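Local coordinates for CT263 (Chlamydia trachomatis, PDB 4QAS), which probably hydrolyses the N-glycosidic bond of 6-amino-6-deoxyfutalosine as an MTAN-like nucleosidase of the futalosine pathway of menaquinone synthesis, at residues L62-G76 with Q150-V163. The protein carries 1 engineered substitution. Residues are numbered along the deposited sequence; the frame is centred on the assembly and turned at random.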
ATOM      1  N   LEU A  62      -2.477  -9.701  24.522  1.00 26.68           N
ATOM      2  CA  LEU A  62      -2.714  -8.265  24.665  1.00 26.79           C
ATOM      3  C   LEU A  62      -2.979  -7.909  26.117  1.00 28.62           C
ATOM      4  O   LEU A  62      -3.734  -6.976  26.415  1.00 34.01           O
ATOM      5  CB  LEU A  62      -3.922  -7.811  23.824  1.00 32.30           C
ATOM      6  CG  LEU A  62      -3.724  -7.278  22.418  1.00 38.42           C
ATOM      7  CD1 LEU A  62      -5.075  -6.749  21.938  1.00 25.56           C
ATOM      8  CD2 LEU A  62      -2.674  -6.197  22.311  1.00 28.22           C
ATOM      9  N   SER A  63      -2.371  -8.645  27.033  1.00 28.49           N
ATOM     10  CA  SER A  63      -2.550  -8.402  28.445  1.00 29.91           C
ATOM     11  C   SER A  63      -1.191  -8.592  29.114  1.00 36.45           C
ATOM     12  O   SER A  63      -0.631  -9.691  29.047  1.00 37.54           O
ATOM     13  CB  SER A  63      -3.558  -9.383  29.016  1.00 28.66           C
ATOM     14  OG  SER A  63      -3.741  -9.151  30.399  1.00 30.73           O
ATOM     15  N   PRO A  64      -0.632  -7.526  29.733  1.00 35.09           N
ATOM     16  CA  PRO A  64      -1.186  -6.167  29.789  1.00 29.82           C
ATOM     17  C   PRO A  64      -1.205  -5.529  28.411  1.00 31.14           C
ATOM     18  O   PRO A  64      -0.395  -5.892  27.551  1.00 34.56           O
ATOM     19  CB  PRO A  64      -0.206  -5.415  30.694  1.00 35.73           C
ATOM     20  CG  PRO A  64       1.063  -6.150  30.578  1.00 39.32           C
ATOM     21  CD  PRO A  64       0.704  -7.595  30.352  1.00 38.16           C
ATOM     22  N   PRO A  65      -2.150  -4.617  28.181  1.00 29.49           N
ATOM     23  CA  PRO A  65      -2.252  -4.009  26.865  1.00 30.12           C
ATOM     24  C   PRO A  65      -1.063  -3.110  26.596  1.00 29.42           C
ATOM     25  O   PRO A  65      -0.518  -2.472  27.514  1.00 31.00           O
ATOM     26  CB  PRO A  65      -3.559  -3.200  26.951  1.00 32.46           C
ATOM     27  CG  PRO A  65      -3.742  -2.927  28.353  1.00 38.00           C
ATOM     28  CD  PRO A  65      -3.161  -4.086  29.107  1.00 33.93           C
ATOM     29  N   PRO A  66      -0.612  -3.033  25.347  1.00 29.97           N
ATOM     30  CA  PRO A  66       0.457  -2.097  24.992  1.00 36.04           C
ATOM     31  C   PRO A  66       0.082  -0.664  25.345  1.00 31.02           C
ATOM     32  O   PRO A  66      -0.999  -0.182  25.007  1.00 28.46           O
ATOM     33  CB  PRO A  66       0.580  -2.282  23.475  1.00 35.60           C
ATOM     34  CG  PRO A  66       0.083  -3.642  23.223  1.00 37.48           C
ATOM     35  CD  PRO A  66      -1.002  -3.873  24.206  1.00 30.31           C
ATOM     36  N   SER A  67       1.006   0.029  25.980  1.00 33.03           N
ATOM     37  CA  SER A  67       0.811   1.419  26.355  1.00 27.14           C
ATOM     38  C   SER A  67       1.506   2.334  25.346  1.00 30.55           C
ATOM     39  O   SER A  67       2.394   1.919  24.593  1.00 35.17           O
ATOM     40  CB  SER A  67       1.383   1.666  27.750  1.00 41.19           C
ATOM     41  OG  SER A  67       2.764   1.357  27.759  1.00 45.25           O
ATOM     42  N   GLY A  68       1.043   3.579  25.307  1.00 26.97           N
ATOM     43  CA  GLY A  68       1.768   4.651  24.657  1.00 26.93           C
ATOM     44  C   GLY A  68       1.356   4.964  23.236  1.00 24.81           C
ATOM     45  O   GLY A  68       1.860   5.943  22.675  1.00 27.97           O
ATOM     46  N   TYR A  69       0.511   4.150  22.611  1.00 21.86           N
ATOM     47  CA  TYR A  69       0.113   4.455  21.247  1.00 22.15           C
ATOM     48  C   TYR A  69      -0.953   5.552  21.233  1.00 20.21           C
ATOM     49  O   TYR A  69      -1.616   5.817  22.229  1.00 24.24           O
ATOM     50  CB  TYR A  69      -0.396   3.188  20.554  1.00 19.99           C
ATOM     51  CG  TYR A  69       0.705   2.166  20.341  1.00 19.36           C
ATOM     52  CD1 TYR A  69       1.599   2.288  19.284  1.00 19.50           C
ATOM     53  CD2 TYR A  69       0.875   1.105  21.222  1.00 22.09           C
ATOM     54  CE1 TYR A  69       2.616   1.360  19.095  1.00 21.11           C
ATOM     55  CE2 TYR A  69       1.889   0.178  21.039  1.00 21.13           C
ATOM     56  CZ  TYR A  69       2.761   0.322  19.989  1.00 20.00           C
ATOM     57  OH  TYR A  69       3.771  -0.596  19.797  1.00 24.34           O
ATOM     58  N   ASP A  70      -1.116   6.174  20.069  1.00 21.20           N
ATOM     59  CA  ASP A  70      -2.156   7.179  19.850  1.00 20.86           C
ATOM     60  C   ASP A  70      -3.412   6.618  19.214  1.00 20.14           C
ATOM     61  O   ASP A  70      -4.470   7.239  19.315  1.00 23.77           O
ATOM     62  CB  ASP A  70      -1.598   8.269  18.950  1.00 21.96           C
ATOM     63  CG  ASP A  70      -0.441   8.988  19.608  1.00 26.30           C
ATOM     64  OD1 ASP A  70      -0.673   9.637  20.637  1.00 27.38           O
ATOM     65  OD2 ASP A  70       0.709   8.883  19.143  1.00 24.71           O
ATOM     66  N   LEU A  71      -3.319   5.462  18.587  1.00 18.41           N
ATOM     67  CA  LEU A  71      -4.446   4.813  17.940  1.00 17.07           C
ATOM     68  C   LEU A  71      -4.079   3.356  17.776  1.00 17.22           C
ATOM     69  O   LEU A  71      -2.924   3.041  17.457  1.00 17.94           O
ATOM     70  CB  LEU A  71      -4.708   5.423  16.556  1.00 19.27           C
ATOM     71  CG  LEU A  71      -5.844   4.813  15.729  1.00 17.73           C
ATOM     72  CD1 LEU A  71      -7.210   4.933  16.404  1.00 21.66           C
ATOM     73  CD2 LEU A  71      -5.894   5.484  14.367  1.00 21.85           C
ATOM     74  N   TRP A  72      -5.052   2.482  18.001  1.00 16.95           N
ATOM     75  CA  TRP A  72      -4.974   1.093  17.578  1.00 14.74           C
ATOM     76  C   TRP A  72      -5.929   0.873  16.407  1.00 16.40           C
ATOM     77  O   TRP A  72      -7.061   1.367  16.427  1.00 16.79           O
ATOM     78  CB  TRP A  72      -5.420   0.144  18.691  1.00 17.17           C
ATOM     79  CG  TRP A  72      -4.615   0.069  19.947  1.00 17.75           C
ATOM     80  CD1 TRP A  72      -3.592   0.881  20.341  1.00 20.02           C
ATOM     81  CD2 TRP A  72      -4.800  -0.878  20.995  1.00 18.91           C
ATOM     82  NE1 TRP A  72      -3.121   0.476  21.567  1.00 21.46           N
ATOM     83  CE2 TRP A  72      -3.853  -0.602  21.992  1.00 21.29           C
ATOM     84  CE3 TRP A  72      -5.676  -1.959  21.163  1.00 19.83           C
ATOM     85  CZ2 TRP A  72      -3.761  -1.352  23.161  1.00 22.53           C
ATOM     86  CZ3 TRP A  72      -5.589  -2.705  22.323  1.00 20.60           C
ATOM     87  CH2 TRP A  72      -4.637  -2.402  23.310  1.00 23.01           C
ATOM     88  N   ILE A  73      -5.509   0.095  15.413  1.00 14.71           N
ATOM     89  CA  ILE A  73      -6.383  -0.398  14.359  1.00 13.47           C
ATOM     90  C   ILE A  73      -6.317  -1.909  14.372  1.00 15.20           C
ATOM     91  O   ILE A  73      -5.236  -2.491  14.167  1.00 14.99           O
ATOM     92  CB  ILE A  73      -5.987   0.151  12.982  1.00 15.11           C
ATOM     93  CG1 ILE A  73      -6.068   1.679  12.974  1.00 18.19           C
ATOM     94  CG2 ILE A  73      -6.903  -0.446  11.917  1.00 17.46           C
ATOM     95  CD1 ILE A  73      -5.641   2.307  11.668  1.00 19.99           C
ATOM     96  N   ASN A  74      -7.463  -2.547  14.603  1.00 14.63           N
ATOM     97  CA  ASN A  74      -7.581  -3.984  14.406  1.00 13.87           C
ATOM     98  C   ASN A  74      -8.090  -4.201  13.000  1.00 14.27           C
ATOM     99  O   ASN A  74      -9.203  -3.785  12.674  1.00 15.55           O
ATOM    100  CB  ASN A  74      -8.562  -4.551  15.423  1.00 15.95           C
ATOM    101  CG  ASN A  74      -8.930  -5.982  15.159  1.00 16.32           C
ATOM    102  OD1 ASN A  74     -10.100  -6.366  15.365  1.00 17.48           O
ATOM    103  ND2 ASN A  74      -7.971  -6.799  14.735  1.00 15.22           N
ATOM    104  N   ALA A  75      -7.290  -4.824  12.169  1.00 12.81           N
ATOM    105  CA  ALA A  75      -7.698  -5.161  10.821  1.00 12.49           C
ATOM    106  C   ALA A  75      -7.791  -6.670  10.723  1.00 13.74           C
ATOM    107  O   ALA A  75      -6.923  -7.385  11.218  1.00 14.21           O
ATOM    108  CB  ALA A  75      -6.685  -4.640   9.820  1.00 13.23           C
ATOM    109  N   GLY A  76      -8.866  -7.175  10.104  1.00 12.31           N
ATOM    110  CA  GLY A  76      -8.970  -8.619  10.003  1.00 12.96           C
ATOM    111  C   GLY A  76     -10.090  -9.068   9.088  1.00 11.32           C
ATOM    112  O   GLY A  76     -10.796  -8.265   8.478  1.00 12.33           O
ATOM    113  N   GLN A 150      -9.519  -4.316  25.465  1.00 20.98           N
ATOM    114  CA  GLN A 150      -8.157  -4.053  25.929  1.00 21.03           C
ATOM    115  C   GLN A 150      -7.739  -2.619  25.628  1.00 21.01           C
ATOM    116  O   GLN A 150      -7.065  -1.986  26.445  1.00 24.01           O
ATOM    117  CB  GLN A 150      -7.167  -5.061  25.338  1.00 22.46           C
ATOM    118  CG  GLN A 150      -7.389  -6.507  25.787  1.00 21.62           C
ATOM    119  CD  GLN A 150      -7.434  -6.632  27.288  1.00 27.04           C
ATOM    120  OE1 GLN A 150      -8.509  -6.665  27.885  1.00 26.40           O
ATOM    121  NE2 GLN A 150      -6.267  -6.688  27.913  1.00 28.18           N
ATOM    122  N   ALA A 151      -8.153  -2.075  24.478  1.00 22.11           N
ATOM    123  CA  ALA A 151      -7.837  -0.682  24.162  1.00 23.31           C
ATOM    124  C   ALA A 151      -8.430   0.260  25.203  1.00 25.61           C
ATOM    125  O   ALA A 151      -7.810   1.267  25.565  1.00 30.07           O
ATOM    126  CB  ALA A 151      -8.364  -0.331  22.766  1.00 21.66           C
ATOM    127  N   SER A 152      -9.628  -0.057  25.698  1.00 25.89           N
ATOM    128  CA  SER A 152     -10.252   0.793  26.715  1.00 28.48           C
ATOM    129  C   SER A 152      -9.404   0.885  27.983  1.00 29.51           C
ATOM    130  O   SER A 152      -9.495   1.873  28.723  1.00 32.91           O
ATOM    131  CB  SER A 152     -11.649   0.266  27.041  1.00 35.96           C
ATOM    132  OG  SER A 152     -11.576  -0.832  27.931  1.00 36.09           O
ATOM    133  N   LEU A 153      -8.557  -0.110  28.244  1.00 28.45           N
ATOM    134  CA  LEU A 153      -7.766  -0.123  29.469  1.00 31.64           C
ATOM    135  C   LEU A 153      -6.641   0.904  29.444  1.00 33.12           C
ATOM    136  O   LEU A 153      -6.205   1.360  30.507  1.00 39.16           O
ATOM    137  CB  LEU A 153      -7.172  -1.511  29.714  1.00 31.51           C
ATOM    138  CG  LEU A 153      -8.118  -2.672  30.046  1.00 32.16           C
ATOM    139  CD1 LEU A 153      -7.316  -3.959  30.231  1.00 37.44           C
ATOM    140  CD2 LEU A 153      -8.928  -2.391  31.292  1.00 38.03           C
ATOM    141  N   VAL A 154      -6.139   1.260  28.263  1.00 33.97           N
ATOM    142  CA  VAL A 154      -5.080   2.256  28.124  1.00 34.83           C
ATOM    143  C   VAL A 154      -5.608   3.557  27.534  1.00 35.61           C
ATOM    144  O   VAL A 154      -4.818   4.423  27.136  1.00 31.77           O
ATOM    145  CB  VAL A 154      -3.874   1.715  27.336  1.00 40.20           C
ATOM    146  CG1 VAL A 154      -3.091   0.722  28.173  1.00 39.90           C
ATOM    147  CG2 VAL A 154      -4.325   1.078  26.046  1.00 39.00           C
ATOM    148  N   ALA A 155      -6.929   3.723  27.479  1.00 39.68           N
ATOM    149  CA  ALA A 155      -7.538   4.981  27.059  1.00 46.14           C
ATOM    150  C   ALA A 155      -7.105   5.344  25.650  1.00 38.48           C
ATOM    151  O   ALA A 155      -6.983   6.523  25.293  1.00 33.69           O
ATOM    152  CB  ALA A 155      -7.232   6.112  28.046  1.00 47.20           C
ATOM    153  N   CYS A 156      -6.857   4.334  24.859  1.00 31.16           N
ATOM    154  CA  CYS A 156      -6.398   4.572  23.513  1.00 32.88           C
ATOM    155  C   CYS A 156      -7.558   4.369  22.564  1.00 25.05           C
ATOM    156  O   CYS A 156      -8.189   3.292  22.594  1.00 30.05           O
ATOM    157  CB  CYS A 156      -5.291   3.586  23.197  1.00 30.85           C
ATOM    158  SG  CYS A 156      -4.494   3.907  21.652  1.00 23.47           S
ATOM    159  N   PRO A 157      -7.828   5.287  21.630  1.00 25.93           N
ATOM    160  CA  PRO A 157      -8.893   5.024  20.659  1.00 20.93           C
ATOM    161  C   PRO A 157      -8.577   3.784  19.825  1.00 20.63           C
ATOM    162  O   PRO A 157      -7.419   3.463  19.547  1.00 19.73           O
ATOM    163  CB  PRO A 157      -8.908   6.283  19.781  1.00 28.93           C
ATOM    164  CG  PRO A 157      -8.061   7.285  20.462  1.00 37.68           C
ATOM    165  CD  PRO A 157      -7.133   6.558  21.370  1.00 37.59           C
ATOM    166  N   CYS A 158      -9.632   3.061  19.437  1.00 18.49           N
ATOM    167  CA  CYS A 158      -9.526   1.829  18.664  1.00 16.89           C
ATOM    168  C   CYS A 158     -10.466   1.884  17.477  1.00 16.52           C
ATOM    169  O   CYS A 158     -11.650   2.225  17.638  1.00 18.00           O
ATOM    170  CB  CYS A 158      -9.905   0.618  19.526  1.00 20.78           C
ATOM    171  SG  CYS A 158      -9.605  -0.988  18.783  1.00 20.95           S
ATOM    172  N   SER A 159      -9.945   1.572  16.301  1.00 16.43           N
ATOM    173  CA  SER A 159     -10.727   1.471  15.082  1.00 15.39           C
ATOM    174  C   SER A 159     -10.555   0.080  14.517  1.00 13.53           C
ATOM    175  O   SER A 159      -9.601  -0.619  14.839  1.00 16.55           O
ATOM    176  CB  SER A 159     -10.275   2.497  14.042  1.00 17.81           C
ATOM    177  OG  SER A 159     -10.450   3.805  14.476  1.00 19.49           O
ATOM    178  N   MET A 160     -11.509  -0.335  13.698  1.00 14.55           N
ATOM    179  CA  MET A 160     -11.519  -1.663  13.120  0.58 13.07           C
ATOM    180  C   MET A 160     -11.818  -1.603  11.645  1.00 15.00           C
ATOM    181  O   MET A 160     -12.697  -0.871  11.216  1.00 16.84           O
ATOM    182  CB  MET A 160     -12.615  -2.497  13.731  0.58 20.60           C
ATOM    183  CG  MET A 160     -12.226  -3.144  14.982  0.58 17.83           C
ATOM    184  SD  MET A 160     -13.547  -4.098  15.639  0.58 16.05           S
ATOM    185  CE  MET A 160     -13.026  -4.225  17.344  0.58 45.10           C
ATOM    186  N   ILE A 161     -11.064  -2.376  10.899  1.00 12.53           N
ATOM    187  CA  ILE A 161     -11.280  -2.637   9.479  1.00 13.30           C
ATOM    188  C   ILE A 161     -11.543  -4.130   9.376  1.00 12.53           C
ATOM    189  O   ILE A 161     -10.723  -4.937   9.819  1.00 13.29           O
ATOM    190  CB  ILE A 161     -10.037  -2.302   8.648  1.00 13.56           C
ATOM    191  CG1 ILE A 161      -9.670  -0.830   8.791  1.00 15.15           C
ATOM    192  CG2 ILE A 161     -10.278  -2.637   7.189  1.00 15.51           C
ATOM    193  CD1 ILE A 161      -8.278  -0.471   8.263  1.00 16.88           C
ATOM    194  N   LYS A 162     -12.679  -4.500   8.799  1.00 12.32           N
ATOM    195  CA  LYS A 162     -13.009  -5.902   8.612  1.00 11.62           C
ATOM    196  C   LYS A 162     -13.403  -6.116   7.161  1.00 11.40           C
ATOM    197  O   LYS A 162     -14.257  -5.409   6.642  1.00 12.69           O
ATOM    198  CB  LYS A 162     -14.127  -6.352   9.550  1.00 12.99           C
ATOM    199  CG  LYS A 162     -13.741  -6.229  11.026  1.00 13.78           C
ATOM    200  CD  LYS A 162     -12.816  -7.338  11.518  1.00 13.13           C
ATOM    201  CE  LYS A 162     -12.062  -6.929  12.799  1.00 15.09           C
ATOM    202  NZ  LYS A 162     -11.412  -8.062  13.476  1.00 15.61           N
ATOM    203  N   VAL A 163     -12.784  -7.116   6.538  1.00 11.36           N
ATOM    204  CA  VAL A 163     -13.110  -7.493   5.163  1.00 11.48           C
ATOM    205  C   VAL A 163     -13.931  -8.773   5.203  1.00 11.52           C
ATOM    206  O   VAL A 163     -13.579  -9.716   5.902  1.00 11.87           O
ATOM    207  CB  VAL A 163     -11.855  -7.637   4.286  1.00 11.57           C
ATOM    208  CG1 VAL A 163     -10.941  -8.707   4.766  1.00 12.05           C
ATOM    209  CG2 VAL A 163     -12.250  -7.884   2.832  1.00 12.12           C
TER
HETATM  210  O   HOH W   1      -5.413  -6.937  30.703  1.00 27.84           O
HETATM  211  O   HOH W   2      -2.525   4.372  24.799  1.00 31.21           O
HETATM  212  O   HOH W   3      -8.203  -9.156  13.233  1.00 23.30           O
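Strands 71-76 and 158-163 run parallel, their axes 4.6 Å apart at closest and 17° askew, as neighbours in the central mixed sheet of a nucleoside phosphorylase-like fold. Six backbone hydrogen bonds join them, from Trp72 N to Pro157 O at one end to Val163 N to Gly76 O at the other. Before the second strand, helix 144-153 closes in a Schellman motif with Ala155 at positive phi, and this turn covers the Trp72 indole. Ala151 lies over one face, its CA 3.8 Å from the centroid of the six-membered ring, while Cys156 SG approaches the five-membered ring obliquely, 3.4 Å from Trp72 CD1. The sulfur, turned away from the Cys156 nitrogen (chi1 -172°), also lies 3.5 Å from Tyr69 O. Farther out, Pro65 CG packs on Val154 CG1, and the bent side chain of Gln150 sends NE2 to Leu62 O at 3.0 Å, from above the carbonyl plane. Beside Trp72 on the sheet, Asn74 and Lys162 meet on the face that also carries Met160. Lys162, bent at chi2 (-77°), forms a salt bridge with Asp141, and its NZ donates to Asn74 OD1 over 2.9 Å from above the plane of the Asn74 carbonyl.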